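Local coordinates for AAEL008620-PA odorant-binding protein (Aedes aegypti, PDB 5V13) that binds juvenile hormone specifically in mosquito hemolymph, as a member of the odorant-binding protein family, at residues Asp184-Phe197 with Gly238-Gly250. Numbering follows the deposited sequence.
Sequences DNSCPPEAFLDCVF and GARQLYNCLRDKG
The carbonyl oxygen of Asn185 is gripped end-on by one guanidinium: Arg247 NH2 lies 3.1 Å from Asn185 O, and NH1 of the same arginine bonds to it as well. Both nitrogens come from the same face of the carbonyl plane, and the oxygen stays within 14° of the guanidinium plane. Arg247 gets there with an almost fully extended chain, CG opposite the backbone N (chi1 -180°). Arg247 NH1 also donates to Tyr243 OH at 2.9 Å, one helical turn back, and weakly to Ser186 O, so this nitrogen ties the phenol to the loop. The tyrosine hydroxyl in turn rests against Pro188, with Tyr243 OH to Pro188 CD at 3.5 Å. Further along, Arg240 bends at chi2 and chi3 to bring NH1 and NH2 to Pro188 O in two weak bonds, while Leu193 CD1 lies over one face of its guanidinium.

Deeper in the contact, the methyls of Leu193 press on the Tyr243 side chain, Leu193 CD2 lying 3.6 Å from Tyr243 CD1. Phe197 sets CE2 3.9 Å from Tyr243 CB, and its ring also meets Trp202. Each helix is pinned to another part of the chain, Cys195 to Cys173 of helix 169-177 and Cys245 to Cys232 in a loop. Helices 190-197 and 239-247, their axes 9.0 Å apart, make a near-perpendicular crossing (81°) with one knob-into-hole contact, Ala239 among Glu190, Leu193, Asp194 and Phe197, in a strand-free part of the chain away from the hormone pocket.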
loop_
_atom_site.group_PDB
_atom_site.type_symbol
_atom_site.label_atom_id
_atom_site.label_comp_id
_atom_site.label_asym_id
_atom_site.label_seq_id
_atom_site.Cartn_x
_atom_site.Cartn_y
_atom_site.Cartn_z
ATOM N N ASP B 184 2.439 20.486 19.170
ATOM C CA ASP B 184 1.832 21.589 19.906
ATOM C C ASP B 184 2.139 21.477 21.396
ATOM O O ASP B 184 3.110 20.821 21.786
ATOM C CB ASP B 184 0.317 21.582 19.653
ATOM C CG ASP B 184 -0.353 22.885 20.031
ATOM O OD1 ASP B 184 0.364 23.843 20.392
ATOM O OD2 ASP B 184 -1.600 22.941 19.981
ATOM N N ASN B 185 1.316 22.113 22.234
ATOM C CA ASN B 185 1.449 22.017 23.683
ATOM C C ASN B 185 0.787 20.774 24.260
ATOM O O ASN B 185 1.084 20.407 25.402
ATOM C CB ASN B 185 0.840 23.250 24.361
ATOM C CG ASN B 185 1.724 24.472 24.259
ATOM O OD1 ASN B 185 2.951 24.366 24.204
ATOM N ND2 ASN B 185 1.103 25.649 24.242
ATOM N N SER B 186 -0.106 20.130 23.511
ATOM C CA SER B 186 -0.879 19.029 24.061
ATOM C C SER B 186 0.034 17.881 24.485
ATOM O O SER B 186 1.195 17.786 24.071
ATOM C CB SER B 186 -1.902 18.541 23.040
ATOM O OG SER B 186 -1.272 18.300 21.797
ATOM N N CYS B 187 -0.506 17.002 25.336
ATOM C CA CYS B 187 0.224 15.833 25.802
ATOM C C CYS B 187 -0.251 14.591 25.065
ATOM O O CYS B 187 -1.406 14.173 25.247
ATOM C CB CYS B 187 0.061 15.657 27.308
ATOM S SG CYS B 187 1.354 16.511 28.213
ATOM N N PRO B 188 0.590 13.972 24.245
ATOM C CA PRO B 188 0.142 12.853 23.401
ATOM C C PRO B 188 -0.183 11.620 24.230
ATOM O O PRO B 188 0.302 11.472 25.361
ATOM C CB PRO B 188 1.349 12.607 22.481
ATOM C CG PRO B 188 2.124 13.887 22.503
ATOM C CD PRO B 188 1.944 14.431 23.893
ATOM N N PRO B 189 -0.990 10.702 23.695
ATOM C CA PRO B 189 -1.278 9.460 24.425
ATOM C C PRO B 189 -0.053 8.563 24.510
ATOM O O PRO B 189 0.793 8.545 23.615
ATOM C CB PRO B 189 -2.377 8.792 23.588
ATOM C CG PRO B 189 -2.735 9.785 22.495
ATOM C CD PRO B 189 -1.588 10.709 22.351
ATOM N N GLU B 190 -0.008 7.763 25.582
ATOM C CA GLU B 190 1.139 6.889 25.821
ATOM C C GLU B 190 1.339 5.879 24.687
ATOM O O GLU B 190 2.477 5.539 24.345
ATOM C CB GLU B 190 0.962 6.173 27.163
ATOM C CG GLU B 190 2.225 5.541 27.727
ATOM C CD GLU B 190 2.385 4.089 27.318
ATOM O OE1 GLU B 190 3.417 3.744 26.704
ATOM O OE2 GLU B 190 1.471 3.287 27.610
ATOM N N ALA B 191 0.252 5.376 24.095
ATOM C CA ALA B 191 0.419 4.408 23.013
ATOM C C ALA B 191 1.079 5.042 21.792
ATOM O O ALA B 191 1.867 4.389 21.096
ATOM C CB ALA B 191 -0.929 3.792 22.636
ATOM N N PHE B 192 0.770 6.309 21.509
ATOM C CA PHE B 192 1.415 6.997 20.393
ATOM C C PHE B 192 2.894 7.225 20.677
ATOM O O PHE B 192 3.747 6.922 19.833
ATOM C CB PHE B 192 0.706 8.323 20.106
ATOM C CG PHE B 192 1.495 9.264 19.238
ATOM C CD1 PHE B 192 1.574 9.070 17.863
ATOM C CD2 PHE B 192 2.140 10.362 19.790
ATOM C CE1 PHE B 192 2.291 9.945 17.059
ATOM C CE2 PHE B 192 2.858 11.243 18.994
ATOM C CZ PHE B 192 2.943 11.033 17.625
ATOM N N LEU B 193 3.217 7.735 21.871
ATOM C CA LEU B 193 4.620 7.942 22.242
ATOM C C LEU B 193 5.408 6.641 22.162
ATOM O O LEU B 193 6.533 6.612 21.644
ATOM C CB LEU B 193 4.713 8.541 23.649
ATOM C CG LEU B 193 4.107 9.942 23.792
ATOM C CD1 LEU B 193 4.011 10.368 25.258
ATOM C CD2 LEU B 193 4.904 10.956 22.965
ATOM N N ASP B 194 4.841 5.554 22.683
ATOM C CA ASP B 194 5.534 4.271 22.645
ATOM C C ASP B 194 5.817 3.843 21.210
ATOM O O ASP B 194 6.927 3.387 20.895
ATOM C CB ASP B 194 4.706 3.214 23.377
ATOM C CG ASP B 194 5.462 1.915 23.578
ATOM O OD1 ASP B 194 6.495 1.930 24.277
ATOM O OD2 ASP B 194 5.020 0.883 23.032
ATOM N N CYS B 195 4.828 4.004 20.323
ATOM C CA CYS B 195 5.018 3.657 18.915
ATOM C C CYS B 195 6.156 4.463 18.296
ATOM O O CYS B 195 7.015 3.909 17.599
ATOM C CB CYS B 195 3.716 3.883 18.138
ATOM S SG CYS B 195 3.817 3.575 16.325
ATOM N N VAL B 196 6.178 5.778 18.542
ATOM C CA VAL B 196 7.185 6.634 17.919
ATOM C C VAL B 196 8.570 6.299 18.455
ATOM O O VAL B 196 9.523 6.117 17.690
ATOM C CB VAL B 196 6.856 8.121 18.144
ATOM C CG1 VAL B 196 8.018 8.994 17.650
ATOM C CG2 VAL B 196 5.578 8.509 17.419
ATOM N N PHE B 197 8.700 6.220 19.780
ATOM C CA PHE B 197 10.008 5.990 20.389
ATOM C C PHE B 197 10.571 4.626 20.008
ATOM O O PHE B 197 11.783 4.483 19.813
ATOM C CB PHE B 197 9.907 6.122 21.903
ATOM C CG PHE B 197 9.723 7.546 22.386
ATOM C CD1 PHE B 197 9.927 8.624 21.531
ATOM C CD2 PHE B 197 9.339 7.798 23.686
ATOM C CE1 PHE B 197 9.772 9.931 21.978
ATOM C CE2 PHE B 197 9.173 9.109 24.142
ATOM C CZ PHE B 197 9.386 10.170 23.282
ATOM N N GLY B 238 9.226 3.175 30.526
ATOM C CA GLY B 238 7.925 3.709 30.163
ATOM C C GLY B 238 8.020 4.871 29.188
ATOM O O GLY B 238 8.874 5.744 29.344
ATOM N N ALA B 239 7.138 4.883 28.183
ATOM C CA ALA B 239 7.224 5.893 27.132
ATOM C C ALA B 239 6.823 7.267 27.645
ATOM O O ALA B 239 7.417 8.281 27.255
ATOM C CB ALA B 239 6.350 5.492 25.944
ATOM N N ARG B 240 5.810 7.323 28.510
ATOM C CA ARG B 240 5.399 8.594 29.094
ATOM C C ARG B 240 6.520 9.209 29.923
ATOM O O ARG B 240 6.763 10.421 29.851
ATOM C CB ARG B 240 4.143 8.389 29.944
ATOM C CG ARG B 240 3.740 9.574 30.802
ATOM C CD ARG B 240 2.974 10.612 29.999
ATOM N NE ARG B 240 1.731 10.075 29.452
ATOM C CZ ARG B 240 1.020 10.674 28.504
ATOM N NH1 ARG B 240 1.432 11.830 28.001
ATOM N NH2 ARG B 240 -0.099 10.117 28.058
ATOM N N GLN B 241 7.229 8.384 30.704
ATOM C CA GLN B 241 8.289 8.902 31.566
ATOM C C GLN B 241 9.437 9.479 30.754
ATOM O O GLN B 241 9.991 10.527 31.110
ATOM C CB GLN B 241 8.813 7.805 32.496
ATOM C CG GLN B 241 7.882 7.461 33.650
ATOM C CD GLN B 241 6.545 6.936 33.171
ATOM O OE1 GLN B 241 6.481 6.024 32.335
ATOM N NE2 GLN B 241 5.465 7.529 33.671
ATOM N N LEU B 242 9.832 8.802 29.676
ATOM C CA LEU B 242 10.899 9.336 28.837
ATOM C C LEU B 242 10.477 10.647 28.185
ATOM O O LEU B 242 11.230 11.630 28.183
ATOM C CB LEU B 242 11.293 8.317 27.779
ATOM C CG LEU B 242 12.345 8.787 26.770
ATOM C CD1 LEU B 242 13.613 9.211 27.500
ATOM C CD2 LEU B 242 12.624 7.656 25.792
ATOM N N TYR B 243 9.267 10.678 27.624
ATOM C CA TYR B 243 8.753 11.899 27.012
ATOM C C TYR B 243 8.725 13.051 28.011
ATOM O O TYR B 243 9.225 14.145 27.721
ATOM C CB TYR B 243 7.362 11.645 26.430
ATOM C CG TYR B 243 6.677 12.898 25.918
ATOM C CD1 TYR B 243 6.938 13.385 24.644
ATOM C CD2 TYR B 243 5.783 13.600 26.722
ATOM C CE1 TYR B 243 6.309 14.541 24.175
ATOM C CE2 TYR B 243 5.154 14.747 26.270
ATOM C CZ TYR B 243 5.417 15.208 24.997
ATOM O OH TYR B 243 4.791 16.346 24.551
ATOM N N ASN B 244 8.165 12.820 29.208
ATOM C CA ASN B 244 8.118 13.874 30.219
ATOM C C ASN B 244 9.519 14.332 30.608
ATOM O O ASN B 244 9.752 15.527 30.830
ATOM C CB ASN B 244 7.357 13.397 31.463
ATOM C CG ASN B 244 5.852 13.297 31.239
ATOM O OD1 ASN B 244 5.307 13.916 30.334
ATOM N ND2 ASN B 244 5.178 12.520 32.079
ATOM N N CYS B 245 10.470 13.402 30.694
ATOM C CA CYS B 245 11.821 13.794 31.078
ATOM C C CYS B 245 12.471 14.652 29.993
ATOM O O CYS B 245 13.067 15.689 30.296
ATOM C CB CYS B 245 12.659 12.554 31.389
ATOM S SG CYS B 245 14.408 12.908 31.797
ATOM N N LEU B 246 12.340 14.255 28.722
ATOM C CA LEU B 246 12.937 15.034 27.638
ATOM C C LEU B 246 12.253 16.389 27.477
ATOM O O LEU B 246 12.928 17.407 27.292
ATOM C CB LEU B 246 12.874 14.253 26.323
ATOM C CG LEU B 246 13.766 13.012 26.216
ATOM C CD1 LEU B 246 13.461 12.241 24.952
ATOM C CD2 LEU B 246 15.254 13.389 26.268
ATOM N N ARG B 247 10.919 16.420 27.526
ATOM C CA ARG B 247 10.214 17.687 27.367
ATOM C C ARG B 247 10.587 18.676 28.466
ATOM O O ARG B 247 10.670 19.882 28.210
ATOM C CB ARG B 247 8.701 17.449 27.333
ATOM C CG ARG B 247 7.887 18.723 27.159
ATOM C CD ARG B 247 6.409 18.462 26.916
ATOM N NE ARG B 247 5.691 19.728 26.828
ATOM C CZ ARG B 247 4.513 19.886 26.236
ATOM N NH1 ARG B 247 3.900 18.851 25.672
ATOM N NH2 ARG B 247 3.951 21.083 26.209
ATOM N N ASP B 248 10.865 18.187 29.679
ATOM C CA ASP B 248 11.272 19.077 30.765
ATOM C C ASP B 248 12.646 19.700 30.546
ATOM O O ASP B 248 12.999 20.657 31.246
ATOM C CB ASP B 248 11.284 18.330 32.099
ATOM C CG ASP B 248 9.913 18.252 32.740
ATOM O OD1 ASP B 248 9.028 19.063 32.388
ATOM O OD2 ASP B 248 9.729 17.382 33.616
ATOM N N LYS B 249 13.442 19.165 29.628
ATOM C CA LYS B 249 14.721 19.767 29.290
ATOM C C LYS B 249 14.618 20.731 28.116
ATOM O O LYS B 249 15.625 21.334 27.736
ATOM C CB LYS B 249 15.746 18.665 28.998
ATOM C CG LYS B 249 16.066 17.839 30.241
ATOM C CD LYS B 249 17.069 16.738 29.978
ATOM C CE LYS B 249 17.887 16.449 31.234
ATOM N NZ LYS B 249 17.030 16.191 32.420
ATOM N N GLY B 250 13.430 20.888 27.536
ATOM C CA GLY B 250 13.212 21.861 26.481
ATOM C C GLY B 250 12.180 21.374 25.484
ATOM O O GLY B 250 12.478 20.505 24.655
#